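Local structure of uncharacterized protein DUF849 (Burkholderia xenovorans LB400, 3E02) at residues A[212-217]-A[244-249]; A[37-42]-A[73-78]; A[97-102]-A[159-164]. The protein probably cleaves beta-keto acids such as 3-keto-5-aminohexanoate, using a zinc ion held in a TIM barrel. All coordinates share one frame; numbering follows the deposited sequence.

Contact 1. Residues A[212-217]-A[244-249]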
loop_
_atom_site.group_PDB
_atom_site.type_symbol
_atom_site.label_atom_id
_atom_site.label_comp_id
_atom_site.label_asym_id
_atom_site.label_seq_id
_atom_site.Cartn_x
_atom_site.Cartn_y
_atom_site.Cartn_z
ATOM N N GLU A 212 -2.688 8.009 -0.621
ATOM C CA GLU A 212 -2.396 6.615 -0.941
ATOM C C GLU A 212 -2.199 6.401 -2.455
ATOM O O GLU A 212 -1.412 5.542 -2.861
ATOM C CB GLU A 212 -3.499 5.655 -0.486
ATOM C CG GLU A 212 -3.722 5.551 1.006
ATOM C CD GLU A 212 -4.704 6.572 1.565
ATOM O OE1 GLU A 212 -4.999 7.620 0.914
ATOM O OE2 GLU A 212 -5.170 6.305 2.689
ATOM N N ASN A 213 -2.936 7.160 -3.272
ATOM C CA ASN A 213 -2.817 7.059 -4.735
ATOM C C ASN A 213 -1.445 7.481 -5.258
ATOM O O ASN A 213 -0.958 6.880 -6.207
ATOM C CB ASN A 213 -3.952 7.836 -5.442
ATOM C CG ASN A 213 -5.321 7.212 -5.200
ATOM O OD1 ASN A 213 -5.444 5.990 -5.089
ATOM N ND2 ASN A 213 -6.363 8.047 -5.141
ATOM N N LEU A 214 -0.825 8.493 -4.639
ATOM C CA LEU A 214 0.510 8.928 -5.039
ATOM C C LEU A 214 1.560 7.873 -4.709
ATOM O O LEU A 214 2.377 7.523 -5.562
ATOM C CB LEU A 214 0.885 10.270 -4.403
ATOM C CG LEU A 214 2.306 10.802 -4.630
ATOM C CD1 LEU A 214 2.689 10.835 -6.097
ATOM C CD2 LEU A 214 2.379 12.185 -3.969
ATOM N N LEU A 215 1.549 7.386 -3.467
ATOM C CA LEU A 215 2.513 6.355 -3.069
ATOM C C LEU A 215 2.314 5.084 -3.882
ATOM O O LEU A 215 3.284 4.451 -4.222
ATOM C CB LEU A 215 2.507 6.058 -1.564
ATOM C CG LEU A 215 3.249 7.082 -0.691
ATOM C CD1 LEU A 215 2.412 8.344 -0.491
ATOM C CD2 LEU A 215 3.628 6.464 0.659
ATOM N N HIS A 216 1.064 4.744 -4.204
ATOM C CA HIS A 216 0.775 3.566 -5.013
ATOM C C HIS A 216 1.348 3.702 -6.423
ATOM O O HIS A 216 1.982 2.778 -6.910
ATOM C CB HIS A 216 -0.719 3.240 -5.072
ATOM C CG HIS A 216 -1.024 2.021 -5.888
ATOM N ND1 HIS A 216 -0.708 0.746 -5.468
ATOM C CD2 HIS A 216 -1.585 1.887 -7.112
ATOM C CE1 HIS A 216 -1.071 -0.120 -6.398
ATOM N NE2 HIS A 216 -1.612 0.548 -7.404
HETATM N N MSE A 217 1.110 4.851 -7.061
HETATM C CA MSE A 217 1.651 5.107 -8.397
HETATM C C MSE A 217 3.185 5.072 -8.410
HETATM O O MSE A 217 3.773 4.544 -9.359
HETATM C CB MSE A 217 1.097 6.410 -8.972
HETATM C CG MSE A 217 -0.365 6.288 -9.390
HETATM SE SE MSE A 217 -1.031 7.898 -10.197
HETATM C CE MSE A 217 -0.309 7.607 -11.972
ATOM N N VAL A 244 2.105 18.347 -4.006
ATOM C CA VAL A 244 3.465 18.674 -4.455
ATOM C C VAL A 244 4.462 18.614 -3.287
ATOM O O VAL A 244 5.609 18.274 -3.518
ATOM C CB VAL A 244 3.570 19.983 -5.248
ATOM C CG1 VAL A 244 2.723 19.872 -6.540
ATOM C CG2 VAL A 244 3.170 21.215 -4.420
ATOM N N THR A 245 4.028 18.938 -2.058
ATOM C CA THR A 245 4.888 18.787 -0.860
ATOM C C THR A 245 5.191 17.291 -0.646
ATOM O O THR A 245 6.343 16.907 -0.388
ATOM C CB THR A 245 4.276 19.429 0.376
ATOM O OG1 THR A 245 4.044 20.818 0.099
ATOM C CG2 THR A 245 5.204 19.291 1.610
HETATM N N MSE A 246 4.159 16.454 -0.765
HETATM C CA MSE A 246 4.301 14.985 -0.675
HETATM C C MSE A 246 5.327 14.509 -1.730
HETATM O O MSE A 246 6.231 13.722 -1.422
HETATM C CB MSE A 246 2.906 14.335 -0.849
HETATM C CG MSE A 246 2.685 12.895 -0.410
HETATM SE SE MSE A 246 0.781 12.807 0.292
HETATM C CE MSE A 246 -0.115 13.499 -1.136
ATOM N N SER A 247 5.201 15.005 -2.966
ATOM C CA SER A 247 6.154 14.641 -4.036
ATOM C C SER A 247 7.602 14.969 -3.621
ATOM O O SER A 247 8.492 14.110 -3.714
ATOM C CB SER A 247 5.831 15.346 -5.344
ATOM O OG SER A 247 6.640 14.856 -6.390
ATOM N N ALA A 248 7.815 16.200 -3.143
ATOM C CA ALA A 248 9.150 16.647 -2.664
ATOM C C ALA A 248 9.717 15.676 -1.621
ATOM O O ALA A 248 10.859 15.244 -1.738
ATOM C CB ALA A 248 9.081 18.070 -2.084
ATOM N N ILE A 249 8.888 15.328 -0.640
ATOM C CA ILE A 249 9.229 14.373 0.442
ATOM C C ILE A 249 9.582 12.982 -0.107
ATOM O O ILE A 249 10.519 12.325 0.373
ATOM C CB ILE A 249 8.083 14.298 1.475
ATOM C CG1 ILE A 249 8.004 15.629 2.247
ATOM C CG2 ILE A 249 8.260 13.110 2.452
ATOM C CD1 ILE A 249 6.768 15.747 3.120
#

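Contact 2. Residues A[37-42]-A[73-78]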
loop_
_atom_site.group_PDB
_atom_site.type_symbol
_atom_site.label_atom_id
_atom_site.label_comp_id
_atom_site.label_asym_id
_atom_site.label_seq_id
_atom_site.Cartn_x
_atom_site.Cartn_y
_atom_site.Cartn_z
ATOM N N GLU A 37 3.686 36.580 -16.901
ATOM C CA GLU A 37 3.507 35.516 -15.903
ATOM C C GLU A 37 4.592 34.440 -15.944
ATOM O O GLU A 37 5.079 34.015 -14.886
ATOM C CB GLU A 37 2.106 34.908 -16.037
ATOM C CG GLU A 37 1.070 35.788 -15.399
ATOM C CD GLU A 37 1.125 35.672 -13.877
ATOM O OE1 GLU A 37 0.777 34.588 -13.357
ATOM O OE2 GLU A 37 1.572 36.648 -13.220
ATOM N N GLY A 38 4.969 34.019 -17.153
ATOM C CA GLY A 38 6.025 33.035 -17.351
ATOM C C GLY A 38 7.355 33.535 -16.803
ATOM O O GLY A 38 8.048 32.804 -16.088
ATOM N N VAL A 39 7.689 34.793 -17.114
ATOM C CA VAL A 39 8.915 35.427 -16.620
ATOM C C VAL A 39 8.918 35.525 -15.091
ATOM O O VAL A 39 9.905 35.158 -14.463
ATOM C CB VAL A 39 9.172 36.810 -17.272
ATOM C CG1 VAL A 39 10.399 37.504 -16.649
ATOM C CG2 VAL A 39 9.383 36.649 -18.798
ATOM N N ALA A 40 7.804 35.977 -14.509
ATOM C CA ALA A 40 7.662 36.077 -13.042
ATOM C C ALA A 40 7.820 34.713 -12.360
ATOM O O ALA A 40 8.513 34.603 -11.340
ATOM C CB ALA A 40 6.324 36.727 -12.656
ATOM N N ALA A 41 7.186 33.687 -12.937
ATOM C CA ALA A 41 7.281 32.308 -12.439
ATOM C C ALA A 41 8.722 31.784 -12.506
ATOM O O ALA A 41 9.210 31.179 -11.542
ATOM C CB ALA A 41 6.331 31.389 -13.205
ATOM N N ALA A 42 9.398 32.031 -13.632
ATOM C CA ALA A 42 10.799 31.638 -13.819
ATOM C C ALA A 42 11.699 32.363 -12.817
ATOM O O ALA A 42 12.521 31.732 -12.148
ATOM C CB ALA A 42 11.269 31.875 -15.264
ATOM N N PRO A 73 8.971 33.187 -28.523
ATOM C CA PRO A 73 10.214 33.966 -28.694
ATOM C C PRO A 73 10.465 34.958 -27.546
ATOM O O PRO A 73 11.602 35.105 -27.098
ATOM C CB PRO A 73 9.993 34.734 -30.011
ATOM C CG PRO A 73 8.843 34.140 -30.655
ATOM C CD PRO A 73 8.057 33.362 -29.668
ATOM N N GLN A 74 9.393 35.571 -27.046
ATOM C CA GLN A 74 9.472 36.570 -25.977
ATOM C C GLN A 74 9.934 35.922 -24.677
ATOM O O GLN A 74 10.778 36.479 -23.977
ATOM C CB GLN A 74 8.125 37.276 -25.763
ATOM C CG GLN A 74 7.606 38.130 -26.941
ATOM C CD GLN A 74 7.067 37.344 -28.130
ATOM O OE1 GLN A 74 6.941 36.123 -28.085
ATOM N NE2 GLN A 74 6.769 38.044 -29.214
ATOM N N LEU A 75 9.388 34.747 -24.358
ATOM C CA LEU A 75 9.823 33.999 -23.168
ATOM C C LEU A 75 11.276 33.568 -23.293
ATOM O O LEU A 75 12.041 33.726 -22.343
ATOM C CB LEU A 75 8.925 32.778 -22.897
ATOM C CG LEU A 75 7.568 33.090 -22.273
ATOM C CD1 LEU A 75 6.647 31.858 -22.318
ATOM C CD2 LEU A 75 7.752 33.590 -20.837
ATOM N N LYS A 76 11.652 33.058 -24.470
ATOM C CA LYS A 76 13.019 32.614 -24.741
ATOM C C LYS A 76 14.043 33.748 -24.521
ATOM O O LYS A 76 15.122 33.517 -23.971
ATOM C CB LYS A 76 13.142 32.063 -26.168
ATOM C CG LYS A 76 14.520 31.493 -26.507
ATOM C CD LYS A 76 14.618 31.095 -27.950
ATOM C CE LYS A 76 15.990 30.541 -28.256
ATOM N NZ LYS A 76 16.221 30.427 -29.720
ATOM N N GLU A 77 13.681 34.952 -24.943
ATOM C CA GLU A 77 14.535 36.128 -24.793
ATOM C C GLU A 77 14.646 36.657 -23.357
ATOM O O GLU A 77 15.716 37.143 -22.996
ATOM C CB GLU A 77 14.007 37.265 -25.686
ATOM C CG GLU A 77 14.875 38.519 -25.714
ATOM N N ARG A 78 13.576 36.505 -22.559
ATOM C CA ARG A 78 13.521 37.044 -21.192
ATOM C C ARG A 78 13.811 36.050 -20.071
ATOM O O ARG A 78 14.035 36.464 -18.934
ATOM C CB ARG A 78 12.179 37.720 -20.956
ATOM C CG ARG A 78 11.951 38.942 -21.843
ATOM C CD ARG A 78 10.732 39.692 -21.371
ATOM N NE ARG A 78 10.986 40.316 -20.068
ATOM C CZ ARG A 78 10.079 40.603 -19.128
ATOM N NH1 ARG A 78 8.781 40.308 -19.265
ATOM N NH2 ARG A 78 10.492 41.171 -17.997
#

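Contact 3. Residues A[97-102]-A[159-164]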
loop_
_atom_site.group_PDB
_atom_site.type_symbol
_atom_site.label_atom_id
_atom_site.label_comp_id
_atom_site.label_asym_id
_atom_site.label_seq_id
_atom_site.Cartn_x
_atom_site.Cartn_y
_atom_site.Cartn_z
ATOM N N GLU A 97 -5.206 19.547 -34.565
ATOM C CA GLU A 97 -5.149 20.833 -33.869
ATOM C C GLU A 97 -4.187 20.763 -32.674
ATOM O O GLU A 97 -3.374 21.646 -32.465
ATOM C CB GLU A 97 -6.501 21.227 -33.292
ATOM C CG GLU A 97 -7.619 21.530 -34.242
ATOM C CD GLU A 97 -8.909 21.738 -33.461
ATOM O OE1 GLU A 97 -8.968 22.732 -32.695
ATOM O OE2 GLU A 97 -9.840 20.910 -33.592
ATOM N N ARG A 98 -4.313 19.693 -31.896
ATOM C CA ARG A 98 -3.511 19.518 -30.685
ATOM C C ARG A 98 -1.997 19.439 -30.893
ATOM O O ARG A 98 -1.256 20.033 -30.108
ATOM C CB ARG A 98 -4.009 18.313 -29.904
ATOM C CG ARG A 98 -5.375 18.553 -29.254
ATOM C CD ARG A 98 -5.938 17.241 -28.779
ATOM N NE ARG A 98 -5.024 16.638 -27.807
ATOM C CZ ARG A 98 -5.117 15.407 -27.308
ATOM N NH1 ARG A 98 -6.102 14.595 -27.651
ATOM N NH2 ARG A 98 -4.209 14.986 -26.438
ATOM N N LEU A 99 -1.560 18.755 -31.948
ATOM C CA LEU A 99 -0.123 18.632 -32.268
ATOM C C LEU A 99 0.484 19.839 -33.004
ATOM O O LEU A 99 1.705 19.985 -33.005
ATOM C CB LEU A 99 0.162 17.348 -33.076
ATOM C CG LEU A 99 -0.102 15.986 -32.410
ATOM C CD1 LEU A 99 0.147 14.841 -33.409
ATOM C CD2 LEU A 99 0.736 15.798 -31.136
ATOM N N ALA A 100 -0.346 20.709 -33.591
ATOM C CA ALA A 100 0.144 21.857 -34.385
ATOM C C ALA A 100 1.204 22.751 -33.717
ATOM O O ALA A 100 2.242 22.990 -34.337
ATOM C CB ALA A 100 -1.021 22.699 -34.913
ATOM N N PRO A 101 0.962 23.246 -32.483
ATOM C CA PRO A 101 1.964 24.092 -31.820
ATOM C C PRO A 101 3.338 23.431 -31.619
ATOM O O PRO A 101 4.341 24.018 -31.996
ATOM C CB PRO A 101 1.299 24.430 -30.490
ATOM C CG PRO A 101 -0.131 24.341 -30.765
ATOM C CD PRO A 101 -0.256 23.153 -31.654
ATOM N N ALA A 102 3.365 22.215 -31.076
ATOM C CA ALA A 102 4.618 21.461 -30.876
ATOM C C ALA A 102 5.320 21.174 -32.200
ATOM O O ALA A 102 6.556 21.231 -32.256
ATOM C CB ALA A 102 4.369 20.145 -30.101
HETATM N N MSE A 159 4.372 10.460 -30.303
HETATM C CA MSE A 159 5.749 10.068 -29.966
HETATM C C MSE A 159 6.665 10.056 -31.186
HETATM O O MSE A 159 7.804 10.532 -31.112
HETATM C CB MSE A 159 5.783 8.700 -29.284
HETATM C CG MSE A 159 5.203 8.692 -27.881
HETATM SE SE MSE A 159 5.196 6.856 -27.254
HETATM C CE MSE A 159 4.665 7.227 -25.471
ATOM N N THR A 160 6.159 9.540 -32.307
ATOM C CA THR A 160 6.946 9.447 -33.548
ATOM C C THR A 160 7.222 10.822 -34.168
ATOM O O THR A 160 8.379 11.162 -34.418
ATOM C CB THR A 160 6.250 8.529 -34.592
ATOM O OG1 THR A 160 5.995 7.253 -34.001
ATOM C CG2 THR A 160 7.124 8.331 -35.829
ATOM N N GLU A 161 6.164 11.606 -34.381
ATOM C CA GLU A 161 6.276 12.920 -35.022
ATOM C C GLU A 161 7.084 13.919 -34.207
ATOM O O GLU A 161 7.979 14.572 -34.748
ATOM C CB GLU A 161 4.900 13.514 -35.317
ATOM C CG GLU A 161 4.110 12.719 -36.334
ATOM C CD GLU A 161 2.757 13.320 -36.667
ATOM O OE1 GLU A 161 2.414 14.403 -36.153
ATOM O OE2 GLU A 161 2.036 12.696 -37.470
ATOM N N LEU A 162 6.774 14.030 -32.913
ATOM C CA LEU A 162 7.484 14.962 -32.034
ATOM C C LEU A 162 8.848 14.426 -31.604
ATOM O O LEU A 162 9.772 15.211 -31.424
ATOM C CB LEU A 162 6.615 15.373 -30.844
ATOM C CG LEU A 162 5.275 16.023 -31.216
ATOM C CD1 LEU A 162 4.509 16.380 -29.933
ATOM C CD2 LEU A 162 5.440 17.259 -32.099
ATOM N N GLY A 163 8.991 13.107 -31.463
ATOM C CA GLY A 163 10.290 12.495 -31.142
ATOM C C GLY A 163 11.352 12.776 -32.202
ATOM O O GLY A 163 12.518 12.985 -31.865
ATOM N N ALA A 164 10.924 12.803 -33.472
ATOM C CA ALA A 164 11.778 13.079 -34.638
ATOM C C ALA A 164 12.526 14.418 -34.567
ATOM O O ALA A 164 13.640 14.518 -35.070
ATOM C CB ALA A 164 10.947 13.021 -35.938
#

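Contact 1. Residues A[212-217]-A[244-249]
Leu214 and Met246, the latter present as selenomethionine, carry the apolar part of this contact between two neighbouring helices. A single methyl does most of the work. Leu214 CD2 lies 3.6 Å from Met246 CG and 3.8 Å from Met246 CB, so it rests against the root of the longer chain and not against its selenium. Met246 then folds over: bends at its second and third torsions bring the terminal CE back to 4.0 Å from Leu214 CD2, so that three carbons of one residue curl about a single methyl. The two side chains run past each other in opposite directions, each reaching across the gap alongside the other. With CG of Leu214 anti to the backbone N (chi1 175°), the leucine is stretched out to meet the second helix. Met246 was modelled in two conformers, so its side-chain contacts, the curl of CE above all, describe one of them.

Backbone and polar groups add little between the segments. Leu214 CD2 also stands 4.1 Å from Ser247 N, grazing the helix surface where the two backbones come nearest, with 8.1 Å between the CA atoms of Leu214 and Ser247. The hydroxyl of Ser247 turns to other business, bonding to the carbonyl O of Asn253.

Packing outside the pair seals the joint. Phe201 of strand 195-201 and Leu250 also touch Leu214, while Ile249 of a second subunit packs on Met246, which places the joint beside a subunit interface. Helices 211-225 and 240-249 follow successive parallel strands, 195-201 and 229-235, and lean on each other as neighbouring outer helices of a TIM barrel.

Contact 2. Residues A[37-42]-A[73-78]
Val39 and Arg78 meet with their side chains at about a right angle, the branched valine standing across the path of the long arginine. Both valine methyls are used. CG2 of Val39 sits 3.7 Å from Arg78 CB, at the base of the arginine, and also 3.7 Å from Arg78 NH1 at its far end. CG1 of Val39 lies over one face of the guanidinium, 3.8 Å above its plane and displaced toward the rim. The arginine can touch the same residue at both ends because its chain bends at the third torsion (chi3 69°), which folds the head back over the valine. Arg78 has two deposited conformers and is exposed, so this embrace describes one of them.

Leu75 approaches from the same helix as Arg78, one turn earlier, and meets a different part of the partner. Its CD2 reaches Gly38 CA at 3.9 Å and Val39 N at the same distance, pressing against main chain where the glycine has no side chain to intervene; CD2 is also 4.0 Å from Val39 CG2. The methyl CG2 thus lies between leucine and arginine contacts.

Helices 31-44 and 72-78, following strands 10-13 and 48-54, are neighbours in the outer layer of the TIM barrel; the axes of their short segments approach to 9.9 Å and cross at -30°. On the inner side Leu75 continues onto Leu49 and Leu51 of strand 48-54, linking the helix pair to the barrel wall.

Chemically, the interface grades from a buried aliphatic interior to a charged, solvent-facing margin. Cohesion comes from dispersion and the hydrophobic effect; Arg78 contributes its methylene base and the flat face of its head, a contact of methyls with a cation's face in which no polar bond joins the segments.

Contact 3. Residues A[97-102]-A[159-164]
Leu162 lays its two methyls over Ala102, CD2 at 3.7 Å from Ala102 CB and CD1 at 3.8 Å. The alanine is thereby straddled by the fork of the leucine, and CD2 comes close to the alanine main chain too, 3.9 Å from Ala102 C. The small alanine faces the large leucine where the backbones come nearest, with 7.2 Å between the CA atoms of Ala102 and Leu162.

One turn earlier along helix 95-105, Leu99 extends toward the same partner. Its CD2 meets CD1 of Leu162 at 4.0 Å, the two leucines passing at a slant, so that CD1 of Leu162 is shared between Leu99 and Ala102. The other methyl of Leu99, CD1, turns to Glu161 and lies 3.6 Å from its OE1, the two side chains being set nearly at right angles. This is a van der Waals touch between an alkyl group and a carboxylate. The polar claims on Glu161 come from elsewhere: OE1 forms a salt bridge to Arg103 and OE2 one to Arg157, and these two arginines should help to hold the carboxylate in place above the leucine. Glu161 gets there on an extended chain (chi2 -178°).

Helix 95-105 is kinked at Pro101, where the nitrogens of residues 101 and 102 make no bond to the preceding turn; Leu99 and Ala102 stand on either side of that break along the chain. Beneath the pair, Leu162 also packs on Phe169 of strand 168-173 and on Thr87. The helices run nearly parallel, 20° apart over the short segments, and follow successive strands 82-85 and 109-113, as adjacent helices in the outer layer of a TIM barrel do.

Overall arrangement
Three joints between neighbouring outer helices of one barrel, each apolar at its centre, lie at different places around it. Contacts 1 and 3 lie on opposite sides of the chain's centre, their centres 30 Å apart; contact 2 is 29 Å from contact 1 and 23 Å from contact 3, and none touches another. Zinc, bound by His50, His52 and Glu259, sits inside the ring. Contacts 2 and 3 come moderately near it, the side chains of Leu75 and Ala102 being about 14 Å and 12 Å from the ion and each about 10 Å from that of His50. Contact 1, away from the metal site, instead borders other subunits of the tetramer.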